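Local atomic coordinates of congerin-2 (Conger myriaster, PDB entry 1IS6), a protein that binds beta-galactosides as a homodimeric galectin, although its physiological role is not yet known. Residues F30-G35 / M43-R48. Sequence-based numbering, arbitrary orientation.
Sequences FSINVG and MHMDHR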
loop_
_atom_site.group_PDB
_atom_site.type_symbol
_atom_site.label_atom_id
_atom_site.label_comp_id
_atom_site.label_asym_id
_atom_site.label_seq_id
_atom_site.Cartn_x
_atom_site.Cartn_y
_atom_site.Cartn_z
ATOM N N PHE A 30 -1.373 10.091 16.529
ATOM C CA PHE A 30 -1.555 9.575 15.175
ATOM C C PHE A 30 -2.197 8.186 15.324
ATOM O O PHE A 30 -2.084 7.527 16.369
ATOM C CB PHE A 30 -0.222 9.450 14.414
ATOM C CG PHE A 30 0.729 8.330 14.845
ATOM C CD1 PHE A 30 1.636 8.556 15.898
ATOM C CD2 PHE A 30 0.651 7.065 14.227
ATOM C CE1 PHE A 30 2.456 7.505 16.340
ATOM C CE2 PHE A 30 1.472 6.019 14.677
ATOM C CZ PHE A 30 2.369 6.244 15.734
ATOM N N SER A 31 -2.846 7.661 14.305
ATOM C CA SER A 31 -3.459 6.351 14.388
ATOM C C SER A 31 -3.179 5.471 13.173
ATOM O O SER A 31 -2.851 5.959 12.096
ATOM C CB SER A 31 -4.963 6.530 14.579
ATOM O OG SER A 31 -5.624 7.294 13.559
ATOM N N ILE A 32 -3.316 4.165 13.358
ATOM C CA ILE A 32 -3.266 3.192 12.298
ATOM C C ILE A 32 -4.704 2.637 12.337
ATOM O O ILE A 32 -5.269 2.348 13.403
ATOM C CB ILE A 32 -2.232 2.102 12.646
ATOM C CG1 ILE A 32 -0.824 2.731 12.722
ATOM C CG2 ILE A 32 -2.295 0.977 11.594
ATOM C CD1 ILE A 32 0.258 1.848 13.436
ATOM N N ASN A 33 -5.268 2.471 11.144
ATOM C CA ASN A 33 -6.663 2.119 10.982
ATOM C C ASN A 33 -6.786 1.013 9.945
ATOM O O ASN A 33 -6.202 1.112 8.861
ATOM C CB ASN A 33 -7.416 3.324 10.505
ATOM C CG ASN A 33 -7.299 4.460 11.480
ATOM O OD1 ASN A 33 -7.937 4.490 12.525
ATOM N ND2 ASN A 33 -6.422 5.427 11.246
ATOM N N VAL A 34 -7.510 -0.052 10.271
ATOM C CA VAL A 34 -7.751 -1.193 9.397
ATOM C C VAL A 34 -9.291 -1.256 9.282
ATOM O O VAL A 34 -9.987 -1.305 10.307
ATOM C CB VAL A 34 -7.172 -2.516 10.041
ATOM C CG1 VAL A 34 -7.460 -3.743 9.179
ATOM C CG2 VAL A 34 -5.661 -2.406 10.156
ATOM N N GLY A 35 -9.868 -1.213 8.072
ATOM C CA GLY A 35 -11.311 -1.300 7.880
ATOM C C GLY A 35 -11.679 -1.368 6.405
ATOM O O GLY A 35 -10.997 -1.954 5.550
ATOM N N MET A 43 -10.402 -1.727 13.341
ATOM C CA MET A 43 -9.378 -1.614 14.368
ATOM C C MET A 43 -8.741 -0.238 14.194
ATOM O O MET A 43 -8.079 0.024 13.179
ATOM C CB MET A 43 -8.341 -2.718 14.162
ATOM C CG MET A 43 -7.532 -2.996 15.417
ATOM S SD MET A 43 -6.327 -1.697 15.674
ATOM C CE MET A 43 -5.313 -1.994 14.246
ATOM N N HIS A 44 -9.038 0.678 15.100
ATOM C CA HIS A 44 -8.408 2.001 15.147
ATOM C C HIS A 44 -7.390 1.961 16.292
ATOM O O HIS A 44 -7.821 1.693 17.408
ATOM C CB HIS A 44 -9.471 3.056 15.429
ATOM C CG HIS A 44 -8.970 4.455 15.786
ATOM N ND1 HIS A 44 -8.395 5.362 15.015
ATOM C CD2 HIS A 44 -9.103 5.011 17.045
ATOM C CE1 HIS A 44 -8.188 6.442 15.742
ATOM N NE2 HIS A 44 -8.608 6.225 16.959
ATOM N N MET A 45 -6.094 2.238 16.148
ATOM C CA MET A 45 -5.130 2.179 17.233
ATOM C C MET A 45 -4.543 3.593 17.253
ATOM O O MET A 45 -3.790 4.042 16.371
ATOM C CB MET A 45 -4.123 1.165 16.855
ATOM C CG MET A 45 -2.986 1.127 17.796
ATOM S SD MET A 45 -1.690 0.096 17.066
ATOM C CE MET A 45 -1.097 -0.253 18.681
ATOM N N ASP A 46 -4.963 4.377 18.224
ATOM C CA ASP A 46 -4.541 5.756 18.368
ATOM C C ASP A 46 -3.395 5.863 19.368
ATOM O O ASP A 46 -3.404 5.262 20.431
ATOM C CB ASP A 46 -5.758 6.571 18.819
ATOM C CG ASP A 46 -5.657 8.053 18.562
ATOM O OD1 ASP A 46 -5.020 8.464 17.611
ATOM O OD2 ASP A 46 -6.230 8.817 19.307
ATOM N N HIS A 47 -2.383 6.645 19.031
ATOM C CA HIS A 47 -1.164 6.810 19.816
ATOM C C HIS A 47 -1.220 8.241 20.308
ATOM O O HIS A 47 -1.042 9.179 19.516
ATOM C CB HIS A 47 0.085 6.573 18.910
ATOM C CG HIS A 47 0.087 5.259 18.137
ATOM N ND1 HIS A 47 -0.737 4.884 17.153
ATOM C CD2 HIS A 47 1.001 4.251 18.293
ATOM C CE1 HIS A 47 -0.359 3.700 16.692
ATOM N NE2 HIS A 47 0.685 3.339 17.397
ATOM N N ARG A 48 -1.529 8.438 21.582
ATOM C CA ARG A 48 -1.793 9.777 22.105
ATOM C C ARG A 48 -0.615 10.269 22.944
ATOM O O ARG A 48 -0.348 9.745 24.036
ATOM C CB ARG A 48 -3.077 9.730 22.956
ATOM C CG ARG A 48 -4.314 9.586 22.093
ATOM C CD ARG A 48 -5.512 9.312 22.970
ATOM N NE ARG A 48 -6.612 9.000 22.065
ATOM C CZ ARG A 48 -7.902 9.025 22.413
ATOM N NH1 ARG A 48 -8.827 8.739 21.506
ATOM N NH2 ARG A 48 -8.289 9.236 23.666
HETATM O O HOH W 1 -5.188 9.994 15.436
#
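Phe-30 lays its ring over one face of the His-47 imidazole in an offset stack, with centroids 4.0 Å apart and planes only 12° from parallel. Its CZ sits above the centre of the imidazole, 3.5 Å from His-47 CG. With CG held between the backbone N and the carbonyl carbon (chi1 72°), the phenyl swings in across the neighbouring strand. His-47 is tied down at the same place: its N and ND1 both donate to Phe-30 O, the backbone bond at 2.8 Å, the ND1 bond longer at 3.1 Å and approaching from above the carbonyl plane. That bent second bond, together with the stack, helps set the imidazole's rotation, and His-47 CE1 comes within 3.8 Å of Ile-32 CD1. Further along this face of the sheet (Phe-30, Ile-32, His-47), Val-34 CG2 touches Met-43 CE. This face looks into the protein interior, where Phe-86 stacks on Phe-30 and Phe-97 packs on Met-43.

The opposite face of the sheet is polar. His-44 ND1 gives its proton to Asn-33 OD1 at 2.7 Å, in both the ring and carbonyl planes, with amide and ring nearly coplanar. Asn-33 ND2 donates to Ser-31 OG at 3.1 Å, so both bonds together settle the amide's flip. A water donates to Asp-46 OD1, while Asp-46 OD2 takes Arg-48 NE at 2.8 Å and also pairs with Arg-29.

Strands 30-34 and 43-48 run antiparallel, at 167°, within a beta hairpin of the galectin beta-sandwich. A MES molecule, probably from the crystallisation buffer, lies near Asn-33. With Trp-69, predicted to bind galactoside, against His-44, the surface carrying His-44, Asp-46 and Arg-48 is consistent with the galactoside-binding face of galectins.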